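PDB 1Y56: sarcosine oxidase from Pyrococcus horikoshii, which binds FAD and FMN and, as the beta subunit of an L-proline dehydrogenase complex, probably oxidises L-proline. Local coordinates for residues 210-215 with 322-327; 228-233 with 258-263; 250-255 with 286-291. All blocks are in the same frame, centred on the assembly; numbering follows the deposited sequence.

Contacts 2 and 3 are neighbours in one mixed sheet: their centres lie 9 Å apart, and strands 250-253 and 261-263 are joined by probable hydrogen bonds from Ile261 N to Thr253 O (2.8 Å) and from Tyr251 N to Gly263 O (3.2 Å). Here the sheet meets both cofactors, with Ile229 and Ile261 of contact 2 in the FMN pocket and the side chain of Tyr251 in contact 3 about 4 Å from FAD. Contact 1 lies on the other side of the chain's centre, about 42 Å from contact 2 and 43 Å from contact 3 between centres, in the part of the fold that probably holds the Rossmann-type FAD-binding sheet.

Contact 1 of 3, residues 210-215 with 322-327; sequences AMAGIK and EELNDY
Tyr327 turns one face of its ring to the methyl of Ala212, while Ile214 reaches the same ring obliquely. Ala212 CB stands 4.0 Å from Tyr327 CE1; a residue this small lets the end of helix 205-212 come close to the ring. Ile214 uses its longer branch. With CG1 beside its backbone N and opposite the carbonyl carbon (chi1 -55°), the branch reaches the CD2-CE2 side of the ring, on the same side of its plane as the Ala212 methyl, CG1 3.6 Å from Tyr327 CE2 and CD1 3.8 Å from Tyr327 CD2. The side chain of Leu324 crosses that of Ile214 at about a right angle, and its CD2 lies 3.9 Å from Ile214 CD1. Leu324 CD2 also lies 3.9 Å from Ala212 CB, so one branch of Leu324 touches both residues. Swinging CG of Leu324 away from its own N (chi1 -176°) points this branch at the helix end.

The backbones set these side chains in place. Gly213 ends the helix in a Schellman motif, whose positive phi suits glycine, and the chain then turns so that Ile214 faces the loop. On the other side a type II turn from Leu324 to Tyr327 brings both of its end residues to bear on Ala212 and Ile214. The cluster is apolar except at the tip of the tyrosine, whose OH hydrogen-bonds Asn209 OD1, one turn back along the helix; a tyrosine thus combines a packing face with a polar end that ties it to the helix. The side chain of Tyr327 also touches Ile321 and Val197. Strands 196-199 and 327-331 are parallel neighbours, and the arrangement, a helix end closed over the start of a sheet strand, belongs to the layered alpha/beta architecture of a Rossmann-type FAD-binding domain.

Contact 2 of 3, residues 228-233 with 258-263; sequences VITQPI and GGIIGG. With FMN (flavin mononucleotide), chain E.
Val228 and Gly262 form a hydrogen-bonded antiparallel pair: Val228 N bonds Gly262 O at 2.8 Å, almost straight in line with the carbonyl, and Gly262 N returns a bond to Val228 O at 3.2 Å. Ile229 and Ile261 make the next, non-hydrogen-bonded pair, after which Thr230 N reaches Ile260 O at 3.1 Å. Beyond the ladder a weak bond joins Ile233 N to Gly258 O. The OH of Thr230 lies near two carbonyls, Gly259 O and Gln231 O, and may serve either. Strands 228-230 and 261-263 run antiparallel, their N-to-C directions 149° apart, in the mixed sheet that turns Ile229 and Ile261 toward FMN, with strand 299-310 flanking 221-230 on its far side.

Glycines at 258 and 259 allow the close approach: a CB on Gly258 would press on Ile233 O, and on Gly259 it would collide with Ile229 CD1. At Gly262 the reason is the backbone angles, which would drive a CB into the preceding carbonyl.

Van der Waals contacts line the FMN pocket. Ile229 lays CG1 3.8 Å from FMN O4 and CG2 3.9 Å from FMN C2, while its CD1 touches Ile261 CB. Ile261, extended with CG1 opposite its N (chi1 -172°), sends CD1 to 3.7 Å from FMN C7. Shortening Ile229 to an alanine is likely to open a gap beside the flavin's pyrimidine ring and remove the methyl that touches Ile261 CB. Hydrogen bonds to FMN come from Arg46, Arg302 and residues of another protein chain.

Contact 3 of 3, residues 250-255 with 286-291; sequences AYLTQT and YYFTKI
Strand 250-253, carrying Ala250 and Leu252, and the last turns of helix 278-291, carrying Phe288 and Ile291, pass with axes 8.9 Å apart at 65°, a spacing bridged by side chains. Phe288 contributes its ring to the gap. Leu252 CB sits over one face of that ring in a CH-pi contact, 4.0 Å from the centroid and displaced toward the rim, nearest to Phe288 CZ. Ala250 CB approaches the ring at its edge instead, 4.2 Å from Phe288 CE1, and also meets Tyr287 CB at 4.3 Å; a small residue fits where the helix backbone comes closest to the strand.

This is helix-on-sheet packing: Ala250 and Leu252, two positions apart, point toward the helix, whereas Tyr251 between them points away, to where its side chain meets FAD. The helix therefore covers the sheet face turned from that flavin.

Leu252 and Ile291 run past each other in opposite senses, with Leu252 CD1 3.8 Å from Ile291 CG1. Leu252 holds CG between its backbone N and carbonyl carbon (chi1 63°); CD1 reaches Ile291 while CB lies over the Phe288 ring. Ile291 also packs on Val242 of the adjoining strand. Phe288 further touches Val228 and an apolar side chain of another protein chain.

Contact 1 of 3, residues 210-215 with 322-327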
loop_
_atom_site.group_PDB
_atom_site.type_symbol
_atom_site.label_atom_id
_atom_site.label_comp_id
_atom_site.label_asym_id
_atom_site.label_seq_id
_atom_site.Cartn_x
_atom_site.Cartn_y
_atom_site.Cartn_z
ATOM N N ALA B 210 17.500 9.087 -40.054
ATOM C CA ALA B 210 16.561 7.989 -40.000
ATOM C C ALA B 210 15.128 8.418 -40.317
ATOM O O ALA B 210 14.462 7.775 -41.124
ATOM C CB ALA B 210 16.616 7.340 -38.652
ATOM N N MET B 211 14.656 9.493 -39.685
ATOM C CA MET B 211 13.295 9.974 -39.892
ATOM C C MET B 211 13.080 10.426 -41.321
ATOM O O MET B 211 11.955 10.408 -41.821
ATOM C CB MET B 211 12.998 11.150 -38.987
ATOM C CG MET B 211 12.971 10.834 -37.540
ATOM S SD MET B 211 13.090 12.404 -36.678
ATOM C CE MET B 211 13.616 11.881 -35.040
ATOM N N ALA B 212 14.165 10.853 -41.960
ATOM C CA ALA B 212 14.122 11.369 -43.319
ATOM C C ALA B 212 14.251 10.254 -44.346
ATOM O O ALA B 212 14.036 10.479 -45.539
ATOM C CB ALA B 212 15.224 12.391 -43.520
ATOM N N GLY B 213 14.621 9.062 -43.887
ATOM C CA GLY B 213 14.834 7.919 -44.775
ATOM C C GLY B 213 16.107 7.992 -45.606
ATOM O O GLY B 213 16.217 7.321 -46.626
ATOM N N ILE B 214 17.077 8.794 -45.169
ATOM C CA ILE B 214 18.358 8.917 -45.869
ATOM C C ILE B 214 19.084 7.582 -45.823
ATOM O O ILE B 214 19.386 7.075 -44.743
ATOM C CB ILE B 214 19.254 10.014 -45.241
ATOM C CG1 ILE B 214 18.520 11.359 -45.185
ATOM C CG2 ILE B 214 20.581 10.134 -45.979
ATOM C CD1 ILE B 214 17.798 11.746 -46.474
ATOM N N LYS B 215 19.357 7.021 -46.999
ATOM C CA LYS B 215 20.038 5.724 -47.125
ATOM C C LYS B 215 21.568 5.814 -47.253
ATOM O O LYS B 215 22.245 4.784 -47.206
ATOM C CB LYS B 215 19.470 4.927 -48.312
ATOM C CG LYS B 215 17.971 4.625 -48.251
ATOM C CD LYS B 215 17.684 3.350 -47.450
ATOM C CE LYS B 215 16.295 2.811 -47.762
ATOM N NZ LYS B 215 16.065 2.807 -49.247
ATOM N N GLU B 322 21.094 14.849 -52.070
ATOM C CA GLU B 322 20.466 15.036 -53.376
ATOM C C GLU B 322 19.181 14.222 -53.581
ATOM O O GLU B 322 18.252 14.668 -54.273
ATOM C CB GLU B 322 21.481 14.717 -54.477
ATOM C CG GLU B 322 21.375 15.613 -55.697
ATOM C CD GLU B 322 21.966 17.010 -55.476
ATOM O OE1 GLU B 322 23.064 17.110 -54.879
ATOM O OE2 GLU B 322 21.337 18.004 -55.913
ATOM N N GLU B 323 19.134 13.040 -52.972
ATOM C CA GLU B 323 18.032 12.096 -53.185
ATOM C C GLU B 323 16.791 12.414 -52.353
ATOM O O GLU B 323 15.712 11.867 -52.602
ATOM C CB GLU B 323 18.486 10.640 -52.994
ATOM C CG GLU B 323 19.647 10.452 -52.031
ATOM C CD GLU B 323 21.015 10.836 -52.622
ATOM O OE1 GLU B 323 22.015 10.786 -51.880
ATOM O OE2 GLU B 323 21.106 11.190 -53.815
ATOM N N LEU B 324 16.944 13.290 -51.367
ATOM C CA LEU B 324 15.780 13.891 -50.738
ATOM C C LEU B 324 15.752 15.347 -51.135
ATOM O O LEU B 324 16.755 16.056 -51.007
ATOM C CB LEU B 324 15.787 13.733 -49.218
ATOM C CG LEU B 324 14.538 14.259 -48.489
ATOM C CD1 LEU B 324 13.240 13.712 -49.076
ATOM C CD2 LEU B 324 14.602 13.950 -47.007
ATOM N N ASN B 325 14.605 15.789 -51.638
ATOM C CA ASN B 325 14.548 17.125 -52.204
ATOM C C ASN B 325 14.411 18.277 -51.241
ATOM O O ASN B 325 13.318 18.651 -50.772
ATOM C CB ASN B 325 13.726 17.238 -53.478
ATOM C CG ASN B 325 14.584 17.036 -54.703
ATOM O OD1 ASN B 325 15.188 15.976 -54.877
ATOM N ND2 ASN B 325 14.693 18.071 -55.535
ATOM N N ASP B 326 15.625 18.772 -50.978
ATOM C CA ASP B 326 16.016 19.966 -50.235
ATOM C C ASP B 326 16.362 19.625 -48.794
ATOM O O ASP B 326 16.010 20.339 -47.850
ATOM C CB ASP B 326 15.036 21.121 -50.435
ATOM C CG ASP B 326 14.675 21.323 -51.917
ATOM O OD1 ASP B 326 15.572 21.178 -52.790
ATOM O OD2 ASP B 326 13.481 21.604 -52.199
ATOM N N TYR B 327 17.085 18.515 -48.663
ATOM C CA TYR B 327 17.623 18.074 -47.392
ATOM C C TYR B 327 19.084 18.464 -47.331
ATOM O O TYR B 327 19.845 18.189 -48.257
ATOM C CB TYR B 327 17.487 16.561 -47.246
ATOM C CG TYR B 327 17.805 16.040 -45.866
ATOM C CD1 TYR B 327 16.974 16.321 -44.797
ATOM C CD2 TYR B 327 18.925 15.249 -45.634
ATOM C CE1 TYR B 327 17.244 15.845 -43.515
ATOM C CE2 TYR B 327 19.210 14.760 -44.348
ATOM C CZ TYR B 327 18.353 15.065 -43.292
ATOM O OH TYR B 327 18.591 14.595 -42.018
#

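Contact 2 of 3, residues 228-233 with 258-263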
loop_
_atom_site.group_PDB
_atom_site.type_symbol
_atom_site.label_atom_id
_atom_site.label_comp_id
_atom_site.label_asym_id
_atom_site.label_seq_id
_atom_site.Cartn_x
_atom_site.Cartn_y
_atom_site.Cartn_z
ATOM N N VAL B 228 36.417 19.988 -16.514
ATOM C CA VAL B 228 36.530 20.384 -15.118
ATOM C C VAL B 228 36.491 21.913 -15.018
ATOM O O VAL B 228 36.801 22.617 -15.977
ATOM C CB VAL B 228 37.815 19.801 -14.488
ATOM C CG1 VAL B 228 39.052 20.391 -15.141
ATOM C CG2 VAL B 228 37.835 19.995 -12.985
ATOM N N ILE B 229 36.071 22.422 -13.870
ATOM C CA ILE B 229 36.193 23.846 -13.581
ATOM C C ILE B 229 36.810 24.000 -12.193
ATOM O O ILE B 229 36.432 23.293 -11.252
ATOM C CB ILE B 229 34.822 24.597 -13.689
ATOM C CG1 ILE B 229 35.002 26.100 -13.523
ATOM C CG2 ILE B 229 33.792 24.071 -12.657
ATOM C CD1 ILE B 229 35.763 26.717 -14.626
ATOM N N THR B 230 37.775 24.902 -12.064
ATOM C CA THR B 230 38.354 25.170 -10.756
ATOM C C THR B 230 37.697 26.394 -10.130
ATOM O O THR B 230 36.810 27.010 -10.724
ATOM C CB THR B 230 39.870 25.383 -10.828
ATOM O OG1 THR B 230 40.148 26.761 -11.093
ATOM C CG2 THR B 230 40.486 24.538 -11.916
ATOM N N GLN B 231 38.131 26.733 -8.920
ATOM C CA GLN B 231 37.702 27.955 -8.251
ATOM C C GLN B 231 38.243 29.156 -9.019
ATOM O O GLN B 231 39.261 29.035 -9.688
ATOM C CB GLN B 231 38.231 27.972 -6.834
ATOM C CG GLN B 231 39.725 27.979 -6.762
ATOM C CD GLN B 231 40.219 28.192 -5.357
ATOM O OE1 GLN B 231 40.750 27.272 -4.715
ATOM N NE2 GLN B 231 40.035 29.410 -4.854
ATOM N N PRO B 232 37.565 30.317 -8.932
ATOM C CA PRO B 232 38.036 31.501 -9.646
ATOM C C PRO B 232 39.352 32.043 -9.099
ATOM O O PRO B 232 39.659 31.882 -7.918
ATOM C CB PRO B 232 36.918 32.518 -9.426
ATOM C CG PRO B 232 35.752 31.732 -8.962
ATOM C CD PRO B 232 36.330 30.601 -8.186
ATOM N N ILE B 233 40.091 32.706 -9.977
ATOM C CA ILE B 233 41.482 33.084 -9.779
ATOM C C ILE B 233 41.616 34.485 -10.373
ATOM O O ILE B 233 40.770 34.902 -11.157
ATOM C CB ILE B 233 42.411 31.985 -10.448
ATOM C CG1 ILE B 233 42.713 30.893 -9.440
ATOM C CG2 ILE B 233 43.720 32.508 -11.032
ATOM C CD1 ILE B 233 42.844 31.421 -8.044
ATOM N N GLY B 258 36.638 33.692 -14.234
ATOM C CA GLY B 258 37.909 33.517 -13.510
ATOM C C GLY B 258 38.263 32.067 -13.221
ATOM O O GLY B 258 39.201 31.778 -12.470
ATOM N N GLY B 259 37.541 31.158 -13.871
ATOM C CA GLY B 259 37.524 29.763 -13.494
ATOM C C GLY B 259 38.711 28.877 -13.794
ATOM O O GLY B 259 39.153 28.124 -12.939
ATOM N N ILE B 260 39.245 28.925 -14.996
ATOM C CA ILE B 260 40.135 27.813 -15.426
ATOM C C ILE B 260 39.313 26.545 -15.662
ATOM O O ILE B 260 39.011 25.782 -14.741
ATOM C CB ILE B 260 41.332 27.497 -14.485
ATOM C CG1 ILE B 260 42.240 28.708 -14.353
ATOM C CG2 ILE B 260 42.146 26.348 -15.053
ATOM C CD1 ILE B 260 43.123 28.641 -13.143
ATOM N N ILE B 261 38.972 26.372 -16.930
ATOM C CA ILE B 261 38.125 25.330 -17.416
ATOM C C ILE B 261 39.012 24.464 -18.299
ATOM O O ILE B 261 40.030 24.928 -18.798
ATOM C CB ILE B 261 36.953 25.955 -18.226
ATOM C CG1 ILE B 261 35.904 24.895 -18.599
ATOM C CG2 ILE B 261 37.477 26.751 -19.447
ATOM C CD1 ILE B 261 34.641 25.461 -19.235
ATOM N N GLY B 262 38.648 23.206 -18.485
ATOM C CA GLY B 262 39.373 22.385 -19.435
ATOM C C GLY B 262 39.030 20.921 -19.368
ATOM O O GLY B 262 38.297 20.483 -18.484
ATOM N N GLY B 263 39.571 20.168 -20.319
ATOM C CA GLY B 263 39.388 18.730 -20.370
ATOM C C GLY B 263 40.652 18.064 -20.866
ATOM O O GLY B 263 41.722 18.678 -20.870
HETATM N N1 FMN E . 29.926 24.743 -13.028
HETATM C C2 FMN E . 30.218 25.295 -11.827
HETATM O O2 FMN E . 29.868 24.714 -10.774
HETATM N N3 FMN E . 30.884 26.464 -11.745
HETATM C C4 FMN E . 31.270 27.107 -12.865
HETATM O O4 FMN E . 31.885 28.192 -12.777
HETATM C C4A FMN E . 30.979 26.557 -14.120
HETATM N N5 FMN E . 31.353 27.184 -15.269
HETATM C C5A FMN E . 31.082 26.669 -16.498
HETATM C C6 FMN E . 31.493 27.360 -17.644
HETATM C C7 FMN E . 31.224 26.856 -18.919
HETATM C C7M FMN E . 31.692 27.653 -20.118
HETATM C C8 FMN E . 30.533 25.640 -19.037
HETATM C C8M FMN E . 30.219 25.043 -20.358
HETATM C C9 FMN E . 30.119 24.951 -17.894
HETATM C C9A FMN E . 30.392 25.456 -16.618
HETATM N N10 FMN E . 29.984 24.786 -15.432
HETATM C C10 FMN E . 30.290 25.346 -14.174
HETATM C "C1'" FMN E . 29.287 23.511 -15.477
HETATM C "C2'" FMN E . 27.796 23.683 -15.605
HETATM O "O2'" FMN E . 27.214 23.316 -14.341
HETATM C "C3'" FMN E . 27.378 22.822 -16.810
HETATM O "O3'" FMN E . 26.320 23.429 -17.572
HETATM C "C4'" FMN E . 26.966 21.453 -16.372
HETATM O "O4'" FMN E . 27.366 21.027 -15.296
HETATM C "C5'" FMN E . 26.058 20.625 -17.256
HETATM O "O5'" FMN E . 24.924 20.232 -16.489
HETATM P P FMN E . 24.930 18.860 -15.644
HETATM O O1P FMN E . 24.754 17.808 -16.709
HETATM O O2P FMN E . 23.773 19.027 -14.692
HETATM O O3P FMN E . 26.257 18.772 -14.946
#

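Contact 3 of 3, residues 250-255 with 286-291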
loop_
_atom_site.group_PDB
_atom_site.type_symbol
_atom_site.label_atom_id
_atom_site.label_comp_id
_atom_site.label_asym_id
_atom_site.label_seq_id
_atom_site.Cartn_x
_atom_site.Cartn_y
_atom_site.Cartn_z
ATOM N N ALA B 250 45.470 17.444 -23.188
ATOM C CA ALA B 250 44.958 18.441 -22.274
ATOM C C ALA B 250 44.768 19.756 -22.997
ATOM O O ALA B 250 45.602 20.165 -23.814
ATOM C CB ALA B 250 45.898 18.629 -21.122
ATOM N N TYR B 251 43.644 20.395 -22.703
ATOM C CA TYR B 251 43.438 21.792 -23.018
ATOM C C TYR B 251 42.957 22.478 -21.739
ATOM O O TYR B 251 42.123 21.926 -21.018
ATOM C CB TYR B 251 42.424 21.938 -24.148
ATOM C CG TYR B 251 41.016 21.510 -23.806
ATOM C CD1 TYR B 251 40.611 20.190 -23.957
ATOM C CD2 TYR B 251 40.082 22.434 -23.342
ATOM C CE1 TYR B 251 39.321 19.799 -23.656
ATOM C CE2 TYR B 251 38.789 22.056 -23.033
ATOM C CZ TYR B 251 38.408 20.735 -23.195
ATOM O OH TYR B 251 37.113 20.354 -22.885
ATOM N N LEU B 252 43.510 23.648 -21.435
ATOM C CA LEU B 252 42.991 24.474 -20.341
ATOM C C LEU B 252 43.153 25.979 -20.577
ATOM O O LEU B 252 44.103 26.424 -21.224
ATOM C CB LEU B 252 43.558 24.045 -18.978
ATOM C CG LEU B 252 45.020 24.083 -18.526
ATOM C CD1 LEU B 252 45.915 23.372 -19.471
ATOM C CD2 LEU B 252 45.487 25.490 -18.345
ATOM N N THR B 253 42.195 26.751 -20.079
ATOM C CA THR B 253 42.224 28.212 -20.176
ATOM C C THR B 253 41.416 28.794 -19.005
ATOM O O THR B 253 40.809 28.046 -18.243
ATOM C CB THR B 253 41.656 28.709 -21.537
ATOM O OG1 THR B 253 41.863 30.121 -21.665
ATOM C CG2 THR B 253 40.158 28.392 -21.657
ATOM N N GLN B 254 41.408 30.113 -18.852
ATOM C CA GLN B 254 40.616 30.725 -17.794
ATOM C C GLN B 254 39.324 31.277 -18.392
ATOM O O GLN B 254 39.331 31.822 -19.499
ATOM C CB GLN B 254 41.434 31.802 -17.082
ATOM C CG GLN B 254 40.730 32.561 -15.983
ATOM C CD GLN B 254 41.697 33.367 -15.122
ATOM O OE1 GLN B 254 42.781 33.749 -15.574
ATOM N NE2 GLN B 254 41.307 33.625 -13.868
ATOM N N THR B 255 38.212 31.101 -17.680
ATOM C CA THR B 255 36.940 31.681 -18.112
ATOM C C THR B 255 36.885 33.174 -17.784
ATOM O O THR B 255 37.726 33.708 -17.031
ATOM C CB THR B 255 35.728 31.007 -17.453
ATOM O OG1 THR B 255 35.785 31.203 -16.038
ATOM C CG2 THR B 255 35.686 29.533 -17.761
ATOM N N TYR B 286 46.121 15.022 -12.978
ATOM C CA TYR B 286 47.498 14.657 -13.244
ATOM C C TYR B 286 48.055 15.497 -14.391
ATOM O O TYR B 286 49.151 16.060 -14.281
ATOM C CB TYR B 286 47.624 13.161 -13.544
ATOM C CG TYR B 286 48.981 12.811 -14.072
ATOM C CD1 TYR B 286 49.198 12.717 -15.437
ATOM C CD2 TYR B 286 50.073 12.620 -13.207
ATOM C CE1 TYR B 286 50.451 12.433 -15.945
ATOM C CE2 TYR B 286 51.338 12.325 -13.709
ATOM C CZ TYR B 286 51.512 12.239 -15.084
ATOM O OH TYR B 286 52.738 11.961 -15.629
ATOM N N TYR B 287 47.295 15.597 -15.480
ATOM C CA TYR B 287 47.775 16.288 -16.673
ATOM C C TYR B 287 47.953 17.780 -16.478
ATOM O O TYR B 287 48.993 18.320 -16.835
ATOM C CB TYR B 287 46.887 15.991 -17.868
ATOM C CG TYR B 287 47.034 14.569 -18.310
ATOM C CD1 TYR B 287 48.297 14.026 -18.520
ATOM C CD2 TYR B 287 45.925 13.761 -18.518
ATOM C CE1 TYR B 287 48.459 12.722 -18.927
ATOM C CE2 TYR B 287 46.067 12.441 -18.929
ATOM C CZ TYR B 287 47.343 11.930 -19.136
ATOM O OH TYR B 287 47.527 10.628 -19.546
ATOM N N PHE B 288 46.942 18.431 -15.902
ATOM C CA PHE B 288 46.936 19.873 -15.695
ATOM C C PHE B 288 48.119 20.299 -14.847
ATOM O O PHE B 288 48.811 21.266 -15.180
ATOM C CB PHE B 288 45.631 20.298 -15.025
ATOM C CG PHE B 288 44.484 20.508 -15.976
ATOM C CD1 PHE B 288 44.489 19.960 -17.248
ATOM C CD2 PHE B 288 43.376 21.251 -15.581
ATOM C CE1 PHE B 288 43.410 20.167 -18.128
ATOM C CE2 PHE B 288 42.289 21.445 -16.448
ATOM C CZ PHE B 288 42.311 20.902 -17.723
ATOM N N THR B 289 48.370 19.550 -13.775
ATOM C CA THR B 289 49.376 19.922 -12.787
ATOM C C THR B 289 50.796 19.657 -13.279
ATOM O O THR B 289 51.769 20.173 -12.710
ATOM C CB THR B 289 49.136 19.224 -11.440
ATOM O OG1 THR B 289 49.165 17.803 -11.620
ATOM C CG2 THR B 289 47.787 19.639 -10.858
ATOM N N LYS B 290 50.908 18.837 -14.326
ATOM C CA LYS B 290 52.161 18.666 -15.056
ATOM C C LYS B 290 52.414 19.906 -15.889
ATOM O O LYS B 290 53.563 20.356 -15.994
ATOM C CB LYS B 290 52.089 17.473 -16.008
ATOM C CG LYS B 290 52.443 16.138 -15.418
ATOM C CD LYS B 290 53.953 15.926 -15.369
ATOM C CE LYS B 290 54.488 16.047 -13.942
ATOM N NZ LYS B 290 55.561 15.042 -13.754
ATOM N N ILE B 291 51.345 20.444 -16.493
ATOM C CA ILE B 291 51.486 21.553 -17.447
ATOM C C ILE B 291 51.592 22.916 -16.734
ATOM O O ILE B 291 52.484 23.700 -17.053
ATOM C CB ILE B 291 50.490 21.505 -18.706
ATOM C CG1 ILE B 291 49.533 22.669 -18.722
ATOM C CG2 ILE B 291 49.761 20.179 -18.895
ATOM C CD1 ILE B 291 50.111 23.811 -19.456
#